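Local coordinates for protein cytosol aminopeptidase (Staphylococcus aureus subsp. aureus, PDB 3KZW) that probably removes amino-terminal residues from peptides as a hexameric, manganese-dependent leucine aminopeptidase of the cytosol aminopeptidase family, at residues A[286-291]-A[304-309]; A[390-395]-A[481-486]; A[429-434]-A[502-507]. All blocks are in the same frame, centred on the assembly; numbering follows the deposited sequence.

Contact 1 (A[286-291]-A[304-309]); sequences TYDSGG and KFDMCG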
ATOM      1  N   THR A 286     -25.894  13.452   1.093  1.00  2.69           N
ATOM      2  CA  THR A 286     -25.648  14.329  -0.054  1.00  2.68           C
ATOM      3  C   THR A 286     -24.181  14.320  -0.482  1.00  2.70           C
ATOM      4  O   THR A 286     -23.872  14.468  -1.668  1.00  2.74           O
ATOM      5  CB  THR A 286     -26.122  15.772   0.212  1.00  2.69           C
ATOM      6  OG1 THR A 286     -25.463  16.290   1.374  1.00  2.80           O
ATOM      7  CG2 THR A 286     -27.630  15.813   0.426  1.00  2.63           C
ATOM      8  N   TYR A 287     -23.286  14.147   0.490  1.00  2.67           N
ATOM      9  CA  TYR A 287     -21.875  13.892   0.212  1.00  2.61           C
ATOM     10  C   TYR A 287     -21.210  13.096   1.324  1.00  2.62           C
ATOM     11  O   TYR A 287     -21.401  13.384   2.507  1.00  2.71           O
ATOM     12  CB  TYR A 287     -21.101  15.186  -0.029  1.00  2.61           C
ATOM     13  CG  TYR A 287     -19.763  14.942  -0.688  1.00  2.64           C
ATOM     14  CD1 TYR A 287     -19.667  14.777  -2.067  1.00  2.64           C
ATOM     15  CD2 TYR A 287     -18.598  14.855   0.069  1.00  2.55           C
ATOM     16  CE1 TYR A 287     -18.449  14.543  -2.671  1.00  2.58           C
ATOM     17  CE2 TYR A 287     -17.373  14.625  -0.528  1.00  2.57           C
ATOM     18  CZ  TYR A 287     -17.304  14.469  -1.899  1.00  2.64           C
ATOM     19  OH  TYR A 287     -16.088  14.241  -2.499  1.00  2.77           O
ATOM     20  N   ASP A 288     -20.419  12.104   0.929  1.00  2.61           N
ATOM     21  CA  ASP A 288     -19.716  11.241   1.869  1.00  2.64           C
ATOM     22  C   ASP A 288     -18.207  11.335   1.652  1.00  2.65           C
ATOM     23  O   ASP A 288     -17.677  10.813   0.666  1.00  2.69           O
ATOM     24  CB  ASP A 288     -20.202   9.792   1.711  1.00  2.65           C
ATOM     25  CG  ASP A 288     -19.646   8.854   2.780  1.00  2.77           C
ATOM     26  OD1 ASP A 288     -19.136   9.341   3.813  1.00  2.81           O
ATOM     27  OD2 ASP A 288     -19.732   7.617   2.585  1.00  2.89           O
ATOM     28  N   SER A 289     -17.523  12.014   2.571  1.00  2.61           N
ATOM     29  CA  SER A 289     -16.061  12.064   2.568  1.00  2.59           C
ATOM     30  C   SER A 289     -15.476  10.899   3.361  1.00  2.62           C
ATOM     31  O   SER A 289     -14.287  10.590   3.252  1.00  2.61           O
ATOM     32  CB  SER A 289     -15.565  13.384   3.150  1.00  2.59           C
ATOM     33  OG  SER A 289     -15.842  13.477   4.534  1.00  2.56           O
ATOM     34  N   GLY A 290     -16.328  10.260   4.158  1.00  2.62           N
ATOM     35  CA  GLY A 290     -15.921   9.157   5.012  1.00  2.60           C
ATOM     36  C   GLY A 290     -15.732   9.594   6.449  1.00  2.62           C
ATOM     37  O   GLY A 290     -15.594   8.759   7.343  1.00  2.68           O
ATOM     38  N   GLY A 291     -15.737  10.906   6.672  1.00  2.59           N
ATOM     39  CA  GLY A 291     -15.453  11.472   7.987  1.00  2.61           C
ATOM     40  C   GLY A 291     -13.990  11.279   8.332  1.00  2.61           C
ATOM     41  O   GLY A 291     -13.140  11.250   7.442  1.00  2.64           O
ATOM     42  N   LYS A 304     -21.205  12.167  -4.679  1.00  2.77           N
ATOM     43  CA  LYS A 304     -22.465  12.911  -4.698  1.00  2.71           C
ATOM     44  C   LYS A 304     -23.632  11.947  -4.931  1.00  2.73           C
ATOM     45  O   LYS A 304     -24.793  12.288  -4.685  1.00  2.72           O
ATOM     46  CB  LYS A 304     -22.438  14.007  -5.770  1.00  2.68           C
ATOM     47  CG  LYS A 304     -22.361  13.503  -7.207  1.00  2.63           C
ATOM     48  CD  LYS A 304     -22.488  14.643  -8.200  1.00  2.60           C
ATOM     49  CE  LYS A 304     -22.361  14.137  -9.625  1.00  2.58           C
ATOM     50  NZ  LYS A 304     -22.386  15.245 -10.612  1.00  2.60           N
ATOM     51  N   PHE A 305     -23.304  10.742  -5.402  1.00  2.74           N
ATOM     52  CA  PHE A 305     -24.288   9.693  -5.670  1.00  2.72           C
ATOM     53  C   PHE A 305     -24.621   8.864  -4.426  1.00  2.70           C
ATOM     54  O   PHE A 305     -25.285   7.831  -4.518  1.00  2.72           O
ATOM     55  CB  PHE A 305     -23.797   8.770  -6.793  1.00  2.67           C
ATOM     56  CG  PHE A 305     -23.601   9.458  -8.118  1.00  2.67           C
ATOM     57  CD1 PHE A 305     -24.575  10.308  -8.637  1.00  2.68           C
ATOM     58  CD2 PHE A 305     -22.450   9.228  -8.866  1.00  2.68           C
ATOM     59  CE1 PHE A 305     -24.394  10.936  -9.870  1.00  2.67           C
ATOM     60  CE2 PHE A 305     -22.262   9.848 -10.102  1.00  2.66           C
ATOM     61  CZ  PHE A 305     -23.237  10.703 -10.603  1.00  2.63           C
ATOM     62  N   ASP A 306     -24.167   9.320  -3.263  1.00  2.74           N
ATOM     63  CA  ASP A 306     -24.417   8.602  -2.018  1.00  2.74           C
ATOM     64  C   ASP A 306     -25.817   8.876  -1.464  1.00  2.73           C
ATOM     65  O   ASP A 306     -26.172   8.381  -0.390  1.00  2.80           O
ATOM     66  CB  ASP A 306     -23.346   8.928  -0.972  1.00  2.69           C
ATOM     67  CG  ASP A 306     -22.970   7.718  -0.133  1.00  3.01           C
ATOM     68  OD1 ASP A 306     -22.845   6.613  -0.715  1.00  3.09           O
ATOM     69  OD2 ASP A 306     -22.791   7.864   1.101  1.00  3.04           O
ATOM     70  N   MET A 307     -26.599   9.669  -2.196  1.00  2.69           N
ATOM     71  CA  MET A 307     -27.989   9.948  -1.835  1.00  2.70           C
ATOM     72  C   MET A 307     -28.981   9.400  -2.866  1.00  2.69           C
ATOM     73  O   MET A 307     -30.163   9.749  -2.837  1.00  2.72           O
ATOM     74  CB  MET A 307     -28.215  11.448  -1.586  1.00  2.69           C
ATOM     75  CG  MET A 307     -27.549  12.393  -2.582  1.00  2.74           C
ATOM     76  SD  MET A 307     -28.180  12.291  -4.269  1.00  3.24           S
ATOM     77  CE  MET A 307     -29.856  12.905  -4.076  1.00  2.79           C
ATOM     78  N   CYS A 308     -28.492   8.541  -3.761  1.00  2.66           N
ATOM     79  CA  CYS A 308     -29.325   7.885  -4.775  1.00  2.67           C
ATOM     80  C   CYS A 308     -30.531   7.166  -4.168  1.00  2.70           C
ATOM     81  O   CYS A 308     -31.625   7.185  -4.739  1.00  2.76           O
ATOM     82  CB  CYS A 308     -28.495   6.899  -5.601  1.00  2.63           C
ATOM     83  SG  CYS A 308     -27.490   7.665  -6.898  1.00  2.98           S
ATOM     84  N   GLY A 309     -30.322   6.540  -3.013  1.00  2.67           N
ATOM     85  CA  GLY A 309     -31.390   5.851  -2.294  1.00  2.65           C
ATOM     86  C   GLY A 309     -32.564   6.759  -1.985  1.00  2.69           C
ATOM     87  O   GLY A 309     -33.712   6.398  -2.238  1.00  2.74           O
TER
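Asp288 and Asp306 bring their carboxylates together where the end of the short strand 287-288 faces the loop leading into helix 308-322. The side chain of Asp288 leaves the backbone toward Asp306, and CB makes its closest approach, 3.3 Å from Asp306 OD2. CG follows at 3.7 Å from that same OD2; with CG anti to the backbone nitrogen (chi1 -173°), the carboxylate runs on past the other acid. At the tip Asp288 OD2 stands 3.4 Å from Asp306 OD2, two acceptors with no bond between them. The planes of the two acids differ by only 20°. Asp288 OD1 turns back to its own loop, where Gly290 N makes a weak bond to it (3.0 Å).

The rest of the contact is backbone-dominated packing. Met307, at the N-cap position of helix 308-322, lays CG 3.7 Å from Thr286 CA; bends at chi2 and chi3 then carry its sulfur away from Thr286. Thr286 O lies 3.7 Å from Lys304 CA. The Tyr287 ring meets Lys304 N obliquely, with CD1 4.0 Å from it, and this neighbourhood belongs to a subunit interface: Tyr287 OH bonds to Pro347 O, and Lys304 N to Asp348 OD2, both of the second subunit.

Asn338 ND2 is the stronger partner of Asp288 OD1, Lys295 pairs with Asp288 OD2, Lys283 with Asp306 OD2, and Thr392 OG1 holds Asp306 OD1. The grouping of Asp288 and Asp306 with Asp365 and Glu367 is probably the carboxylate side of the two-metal centre, as in other leucine aminopeptidases of this family, although no metal is modelled between these two aspartates.

Contact 2 (A[390-395]-A[481-486]); sequences FATLTG and FDIAGP. With NA (sodium ion), chain S.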
ATOM      1  N   PHE A 390     -33.672   1.795   0.854  1.00  2.65           N
ATOM      2  CA  PHE A 390     -32.854   1.849  -0.354  1.00  2.64           C
ATOM      3  C   PHE A 390     -31.614   2.678  -0.069  1.00  2.69           C
ATOM      4  O   PHE A 390     -31.716   3.846   0.319  1.00  2.75           O
ATOM      5  CB  PHE A 390     -33.647   2.460  -1.515  1.00  2.64           C
ATOM      6  CG  PHE A 390     -34.941   1.749  -1.808  1.00  2.68           C
ATOM      7  CD1 PHE A 390     -36.100   2.062  -1.099  1.00  2.68           C
ATOM      8  CD2 PHE A 390     -35.001   0.763  -2.788  1.00  2.65           C
ATOM      9  CE1 PHE A 390     -37.299   1.400  -1.357  1.00  2.64           C
ATOM     10  CE2 PHE A 390     -36.198   0.099  -3.057  1.00  2.71           C
ATOM     11  CZ  PHE A 390     -37.348   0.418  -2.339  1.00  2.63           C
ATOM     12  N   ALA A 391     -30.444   2.070  -0.252  1.00  2.66           N
ATOM     13  CA  ALA A 391     -29.184   2.713   0.114  1.00  2.66           C
ATOM     14  C   ALA A 391     -27.986   2.206  -0.677  1.00  2.72           C
ATOM     15  O   ALA A 391     -27.893   1.020  -1.005  1.00  2.76           O
ATOM     16  CB  ALA A 391     -28.923   2.549   1.602  1.00  2.62           C
ATOM     17  N   THR A 392     -27.071   3.124  -0.975  1.00  2.69           N
ATOM     18  CA  THR A 392     -25.760   2.780  -1.500  1.00  2.71           C
ATOM     19  C   THR A 392     -24.832   2.585  -0.304  1.00  2.74           C
ATOM     20  O   THR A 392     -24.083   3.489   0.062  1.00  2.82           O
ATOM     21  CB  THR A 392     -25.207   3.891  -2.425  1.00  2.72           C
ATOM     22  OG1 THR A 392     -25.272   5.157  -1.754  1.00  2.82           O
ATOM     23  CG2 THR A 392     -26.010   3.974  -3.716  1.00  2.71           C
ATOM     24  N   LEU A 393     -24.895   1.403   0.308  1.00  2.74           N
ATOM     25  CA  LEU A 393     -24.209   1.154   1.580  1.00  2.71           C
ATOM     26  C   LEU A 393     -22.776   0.654   1.467  1.00  2.73           C
ATOM     27  O   LEU A 393     -21.839   1.363   1.822  1.00  2.81           O
ATOM     28  CB  LEU A 393     -25.003   0.175   2.457  1.00  2.66           C
ATOM     29  CG  LEU A 393     -26.098   0.675   3.400  1.00  2.76           C
ATOM     30  CD1 LEU A 393     -26.272  -0.325   4.532  1.00  2.69           C
ATOM     31  CD2 LEU A 393     -25.798   2.059   3.961  1.00  2.67           C
ATOM     32  N   THR A 394     -22.617  -0.573   0.978  1.00  2.78           N
ATOM     33  CA  THR A 394     -21.388  -1.333   1.189  1.00  2.78           C
ATOM     34  C   THR A 394     -20.597  -1.589  -0.087  1.00  2.77           C
ATOM     35  O   THR A 394     -21.168  -1.886  -1.136  1.00  2.95           O
ATOM     36  CB  THR A 394     -21.697  -2.696   1.852  1.00  2.72           C
ATOM     37  OG1 THR A 394     -22.808  -2.561   2.745  1.00  3.08           O
ATOM     38  CG2 THR A 394     -20.511  -3.183   2.645  1.00  2.94           C
ATOM     39  N   GLY A 395     -19.276  -1.479   0.017  1.00  2.67           N
ATOM     40  CA  GLY A 395     -18.383  -1.917  -1.046  1.00  2.61           C
ATOM     41  C   GLY A 395     -18.399  -3.430  -1.186  1.00  2.64           C
ATOM     42  O   GLY A 395     -18.251  -3.957  -2.289  1.00  2.70           O
ATOM     43  N   PHE A 481     -32.321  -2.982   0.662  1.00  2.67           N
ATOM     44  CA  PHE A 481     -31.743  -3.005  -0.679  1.00  2.67           C
ATOM     45  C   PHE A 481     -30.412  -2.256  -0.737  1.00  2.71           C
ATOM     46  O   PHE A 481     -30.378  -1.021  -0.661  1.00  2.75           O
ATOM     47  CB  PHE A 481     -32.712  -2.403  -1.699  1.00  2.65           C
ATOM     48  CG  PHE A 481     -33.962  -3.208  -1.911  1.00  2.63           C
ATOM     49  CD1 PHE A 481     -33.929  -4.386  -2.651  1.00  2.63           C
ATOM     50  CD2 PHE A 481     -35.177  -2.776  -1.397  1.00  2.60           C
ATOM     51  CE1 PHE A 481     -35.088  -5.130  -2.859  1.00  2.65           C
ATOM     52  CE2 PHE A 481     -36.339  -3.505  -1.606  1.00  2.64           C
ATOM     53  CZ  PHE A 481     -36.294  -4.686  -2.339  1.00  2.64           C
ATOM     54  N   ASP A 482     -29.320  -3.007  -0.870  1.00  2.70           N
ATOM     55  CA  ASP A 482     -27.996  -2.415  -1.044  1.00  2.65           C
ATOM     56  C   ASP A 482     -27.738  -2.214  -2.533  1.00  2.66           C
ATOM     57  O   ASP A 482     -27.444  -3.165  -3.261  1.00  2.69           O
ATOM     58  CB  ASP A 482     -26.912  -3.294  -0.411  1.00  2.62           C
ATOM     59  CG  ASP A 482     -25.628  -2.524  -0.100  1.00  2.86           C
ATOM     60  OD1 ASP A 482     -25.371  -1.461  -0.716  1.00  2.96           O
ATOM     61  OD2 ASP A 482     -24.860  -2.988   0.770  1.00  2.93           O
ATOM     62  N   ILE A 483     -27.867  -0.966  -2.974  1.00  2.67           N
ATOM     63  CA  ILE A 483     -27.736  -0.616  -4.385  1.00  2.65           C
ATOM     64  C   ILE A 483     -26.451   0.172  -4.662  1.00  2.69           C
ATOM     65  O   ILE A 483     -26.404   1.004  -5.567  1.00  2.71           O
ATOM     66  CB  ILE A 483     -28.985   0.156  -4.910  1.00  2.64           C
ATOM     67  CG1 ILE A 483     -29.244   1.425  -4.086  1.00  2.68           C
ATOM     68  CG2 ILE A 483     -30.208  -0.752  -4.908  1.00  2.62           C
ATOM     69  CD1 ILE A 483     -30.150   2.441  -4.765  1.00  2.63           C
ATOM     70  N   ALA A 484     -25.406  -0.110  -3.888  1.00  2.66           N
ATOM     71  CA  ALA A 484     -24.116   0.561  -4.050  1.00  2.67           C
ATOM     72  C   ALA A 484     -23.564   0.415  -5.467  1.00  2.69           C
ATOM     73  O   ALA A 484     -22.947   1.339  -6.005  1.00  2.79           O
ATOM     74  CB  ALA A 484     -23.117   0.040  -3.027  1.00  2.63           C
ATOM     75  N   GLY A 485     -23.798  -0.748  -6.067  1.00  2.67           N
ATOM     76  CA  GLY A 485     -23.329  -1.037  -7.412  1.00  2.67           C
ATOM     77  C   GLY A 485     -24.212  -0.482  -8.516  1.00  2.68           C
ATOM     78  O   GLY A 485     -23.781   0.402  -9.260  1.00  2.77           O
ATOM     79  N   PRO A 486     -25.447  -1.004  -8.642  1.00  2.65           N
ATOM     80  CA  PRO A 486     -26.291  -0.709  -9.805  1.00  2.66           C
ATOM     81  C   PRO A 486     -26.960   0.670  -9.819  1.00  2.61           C
ATOM     82  O   PRO A 486     -27.583   1.024 -10.819  1.00  2.58           O
ATOM     83  CB  PRO A 486     -27.351  -1.815  -9.748  1.00  2.67           C
ATOM     84  CG  PRO A 486     -27.470  -2.132  -8.311  1.00  2.67           C
ATOM     85  CD  PRO A 486     -26.099  -1.956  -7.724  1.00  2.66           C
TER
HETATM   86 NA    NA S 498     -21.484   1.951  -9.319  1.00 21.61          NA
HETATM   87  O   HOH W   1     -20.708   2.328 -11.535  1.00  2.00           O
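The rings of Phe390 and Phe481 run side by side in the same direction, near parallel (14°) but slid so far that they barely overlap, with centroids 5.1 Å apart. Their closest atoms are Phe390 CE2 and Phe481 CD2, 3.5 Å apart, an approach oblique to both rings. Beyond the pair, Leu280 packs on Phe390, while Ala408 and Met504 pack on Phe481. The rings share one face of the sheet because Phe390 and Phe481 are paired in register across parallel strands 386-391 and 478-482, joined by Ala391 N to Phe481 O (3.1 Å) and Ile483 N to Ala391 O (2.8 Å).

The other flat group, the Asp482 carboxylate, is carried to the loop 392-394 with CG opposite its backbone N (chi1 -159°). Leu393 N approaches OD1 from above the carboxylate plane (3.1 Å), whereas Thr394 OG1 donates to the syn lone pair of OD2 (2.9 Å). Weak bonds from Thr394 N to both oxygens and from Ala484 N to OD1 add to the grip. Further on, Gly485 O binds a sodium ion at 2.8 Å, together with Thr488 and a water. So many donors around a buried carboxylate would probably stabilise its ionised form, and they tie together the loops leaving both strands.

Contact 3 (A[429-434]-A[502-507]); sequences EMVFEL and GFMIPT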
ATOM      1  N   GLU A 429     -34.040  -5.757 -14.161  1.00  2.64           N
ATOM      2  CA  GLU A 429     -33.273  -5.259 -13.021  1.00  2.64           C
ATOM      3  C   GLU A 429     -32.762  -6.422 -12.175  1.00  2.65           C
ATOM      4  O   GLU A 429     -33.538  -7.147 -11.559  1.00  2.71           O
ATOM      5  CB  GLU A 429     -34.097  -4.280 -12.173  1.00  2.60           C
ATOM      6  CG  GLU A 429     -34.325  -2.925 -12.842  1.00  2.77           C
ATOM      7  CD  GLU A 429     -34.765  -1.833 -11.872  1.00  2.89           C
ATOM      8  OE1 GLU A 429     -35.744  -2.036 -11.117  1.00  2.89           O
ATOM      9  OE2 GLU A 429     -34.136  -0.755 -11.884  1.00  2.94           O
ATOM     10  N   MET A 430     -31.446  -6.599 -12.163  1.00  2.65           N
ATOM     11  CA  MET A 430     -30.829  -7.704 -11.442  1.00  2.64           C
ATOM     12  C   MET A 430     -30.753  -7.446  -9.938  1.00  2.64           C
ATOM     13  O   MET A 430     -30.011  -6.579  -9.474  1.00  2.67           O
ATOM     14  CB  MET A 430     -29.451  -8.026 -12.022  1.00  2.61           C
ATOM     15  CG  MET A 430     -29.516  -8.705 -13.377  1.00  2.59           C
ATOM     16  SD  MET A 430     -27.906  -9.242 -13.968  1.00  3.02           S
ATOM     17  CE  MET A 430     -27.168  -7.686 -14.479  1.00  2.68           C
ATOM     18  N   VAL A 431     -31.553  -8.201  -9.188  1.00  2.67           N
ATOM     19  CA  VAL A 431     -31.576  -8.133  -7.728  1.00  2.64           C
ATOM     20  C   VAL A 431     -31.467  -9.556  -7.187  1.00  2.61           C
ATOM     21  O   VAL A 431     -32.185 -10.449  -7.634  1.00  2.60           O
ATOM     22  CB  VAL A 431     -32.876  -7.472  -7.196  1.00  2.66           C
ATOM     23  CG1 VAL A 431     -32.786  -7.245  -5.695  1.00  2.63           C
ATOM     24  CG2 VAL A 431     -33.157  -6.149  -7.906  1.00  2.69           C
ATOM     25  N   PHE A 432     -30.559  -9.769  -6.240  1.00  2.63           N
ATOM     26  CA  PHE A 432     -30.361 -11.097  -5.661  1.00  2.62           C
ATOM     27  C   PHE A 432     -30.236 -11.068  -4.140  1.00  2.65           C
ATOM     28  O   PHE A 432     -29.769 -10.085  -3.562  1.00  2.69           O
ATOM     29  CB  PHE A 432     -29.164 -11.800  -6.307  1.00  2.58           C
ATOM     30  CG  PHE A 432     -29.373 -12.131  -7.756  1.00  2.62           C
ATOM     31  CD1 PHE A 432     -30.048 -13.288  -8.127  1.00  2.62           C
ATOM     32  CD2 PHE A 432     -28.914 -11.276  -8.752  1.00  2.68           C
ATOM     33  CE1 PHE A 432     -30.257 -13.595  -9.468  1.00  2.59           C
ATOM     34  CE2 PHE A 432     -29.116 -11.573 -10.098  1.00  2.60           C
ATOM     35  CZ  PHE A 432     -29.789 -12.737 -10.454  1.00  2.63           C
ATOM     36  N   GLU A 433     -30.668 -12.154  -3.503  1.00  2.66           N
ATOM     37  CA  GLU A 433     -30.705 -12.229  -2.048  1.00  2.63           C
ATOM     38  C   GLU A 433     -29.354 -12.589  -1.438  1.00  2.68           C
ATOM     39  O   GLU A 433     -28.630 -13.446  -1.951  1.00  2.68           O
ATOM     40  CB  GLU A 433     -31.775 -13.225  -1.582  1.00  2.60           C
ATOM     41  CG  GLU A 433     -32.075 -13.158  -0.081  1.00  2.67           C
ATOM     42  CD  GLU A 433     -33.018 -14.251   0.414  1.00  2.78           C
ATOM     43  OE1 GLU A 433     -33.523 -15.047  -0.415  1.00  2.80           O
ATOM     44  OE2 GLU A 433     -33.251 -14.309   1.644  1.00  2.56           O
ATOM     45  N   LEU A 434     -29.027 -11.907  -0.346  1.00  2.69           N
ATOM     46  CA  LEU A 434     -27.947 -12.307   0.548  1.00  2.62           C
ATOM     47  C   LEU A 434     -28.538 -12.511   1.945  1.00  2.62           C
ATOM     48  O   LEU A 434     -29.530 -11.869   2.294  1.00  2.63           O
ATOM     49  CB  LEU A 434     -26.840 -11.249   0.565  1.00  2.64           C
ATOM     50  CG  LEU A 434     -26.048 -10.995  -0.721  1.00  2.57           C
ATOM     51  CD1 LEU A 434     -25.058  -9.870  -0.508  1.00  2.55           C
ATOM     52  CD2 LEU A 434     -25.328 -12.246  -1.189  1.00  2.55           C
ATOM     53  N   GLY A 502     -31.405   5.224 -11.634  1.00  2.65           N
ATOM     54  CA  GLY A 502     -32.756   5.199 -11.075  1.00  2.60           C
ATOM     55  C   GLY A 502     -33.151   3.782 -10.703  1.00  2.66           C
ATOM     56  O   GLY A 502     -34.329   3.423 -10.737  1.00  2.68           O
ATOM     57  N   PHE A 503     -32.152   2.981 -10.342  1.00  2.66           N
ATOM     58  CA  PHE A 503     -32.327   1.559 -10.058  1.00  2.69           C
ATOM     59  C   PHE A 503     -33.367   1.299  -8.971  1.00  2.70           C
ATOM     60  O   PHE A 503     -33.454   2.045  -7.993  1.00  2.71           O
ATOM     61  CB  PHE A 503     -30.986   0.931  -9.667  1.00  2.69           C
ATOM     62  CG  PHE A 503     -30.888  -0.533  -9.983  1.00  2.68           C
ATOM     63  CD1 PHE A 503     -30.625  -0.962 -11.281  1.00  2.59           C
ATOM     64  CD2 PHE A 503     -31.056  -1.484  -8.982  1.00  2.70           C
ATOM     65  CE1 PHE A 503     -30.536  -2.319 -11.577  1.00  2.63           C
ATOM     66  CE2 PHE A 503     -30.968  -2.846  -9.269  1.00  2.71           C
ATOM     67  CZ  PHE A 503     -30.705  -3.263 -10.568  1.00  2.68           C
ATOM     68  N   MET A 504     -34.147   0.235  -9.168  1.00  2.65           N
ATOM     69  CA  MET A 504     -35.219  -0.195  -8.255  1.00  2.68           C
ATOM     70  C   MET A 504     -36.578   0.453  -8.524  1.00  2.70           C
ATOM     71  O   MET A 504     -37.611  -0.149  -8.230  1.00  2.78           O
ATOM     72  CB  MET A 504     -34.836  -0.036  -6.772  1.00  2.70           C
ATOM     73  CG  MET A 504     -33.717  -0.955  -6.284  1.00  2.69           C
ATOM     74  SD  MET A 504     -33.953  -2.704  -6.640  1.00  2.90           S
ATOM     75  CE  MET A 504     -35.479  -3.047  -5.753  1.00  2.72           C
ATOM     76  N   ILE A 505     -36.579   1.670  -9.068  1.00  2.70           N
ATOM     77  CA  ILE A 505     -37.828   2.386  -9.366  1.00  2.65           C
ATOM     78  C   ILE A 505     -38.786   1.558 -10.239  1.00  2.67           C
ATOM     79  O   ILE A 505     -39.953   1.413  -9.877  1.00  2.75           O
ATOM     80  CB  ILE A 505     -37.587   3.806  -9.959  1.00  2.67           C
ATOM     81  CG1 ILE A 505     -36.800   4.673  -8.969  1.00  2.65           C
ATOM     82  CG2 ILE A 505     -38.916   4.479 -10.324  1.00  2.56           C
ATOM     83  CD1 ILE A 505     -36.283   5.978  -9.549  1.00  2.60           C
ATOM     84  N   PRO A 506     -38.298   0.992 -11.370  1.00  2.68           N
ATOM     85  CA  PRO A 506     -39.182   0.131 -12.168  1.00  2.66           C
ATOM     86  C   PRO A 506     -39.738  -1.064 -11.386  1.00  2.66           C
ATOM     87  O   PRO A 506     -40.921  -1.382 -11.522  1.00  2.70           O
ATOM     88  CB  PRO A 506     -38.269  -0.359 -13.298  1.00  2.64           C
ATOM     89  CG  PRO A 506     -37.227   0.680 -13.414  1.00  2.67           C
ATOM     90  CD  PRO A 506     -36.983   1.158 -12.017  1.00  2.66           C
ATOM     91  N   THR A 507     -38.893  -1.704 -10.578  1.00  2.61           N
ATOM     92  CA  THR A 507     -39.280  -2.877  -9.797  1.00  2.62           C
ATOM     93  C   THR A 507     -40.348  -2.562  -8.745  1.00  2.63           C
ATOM     94  O   THR A 507     -41.372  -3.243  -8.674  1.00  2.64           O
ATOM     95  CB  THR A 507     -38.047  -3.549  -9.135  1.00  2.61           C
ATOM     96  OG1 THR A 507     -37.157  -4.021 -10.153  1.00  2.57           O
ATOM     97  CG2 THR A 507     -38.463  -4.728  -8.254  1.00  2.60           C
TER
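Glu429 and Phe503 come at each other from opposite directions, and one oxygen of the acid ends up over the ring: Glu429 OE2 stands 3.6 Å above the plane of the phenyl group, offset toward its rim. Carboxylate and ring planes are 43° apart. At the edge of the same ring, near its plane, Met430 O lies 3.6 Å from Phe503 CZ. Glu429 reaches this spot because its chain is extended beyond CG, with CG placed anti to the carbonyl carbon (chi1 -72°).

There both oxygens meet the start of helix 505-512. Met504 N bonds to OE2 at 2.9 Å, on the syn side but 33° out of the carboxylate plane. OE1 takes two donors from Thr507: OG1 donates to the anti lone pair of OE1 (2.6 Å), and the backbone N comes on the syn side at 3.2 Å. A type II turn from Gly502 to Ile505 puts Met504 at the N-cap position, and an acid gathering amide hydrogens there is a familiar way to finish a helix amino terminus, whose dipole would probably help to keep the carboxylate ionised. Pro506 crosses the Glu429 side chain at about a right angle, with CD 3.4 Å from OE2.

At the start of strand 431-433, Val431 and Met504 reach toward each other tip to tip, CG2 3.8 Å from SD. On the same segment Met430 packs on Thr439 and, farther along, Leu434 on Leu434, both of the third subunit.

Overall arrangement
All three contacts lie in the catalytic domain and reach its one large mixed sheet. Contact 1 closes before contacts 2 and 3 open, whereas the segments of contacts 2 and 3 alternate along the chain. Contacts 1 and 2 have centres about 11 Å apart and touch where the loop before helix 308-322 meets the loop that follows strand 386-391. Contact 2 is also about 10 Å from contact 3 between centres, with Met504 packed on Ile483 and Phe390. Contacts 1 and 3 do not touch, their centres being about 20 Å apart. Contact 2 thus bridges the acid cluster and the C-terminal helix 505-512, while contacts 1 and 3 meet different neighbouring subunits.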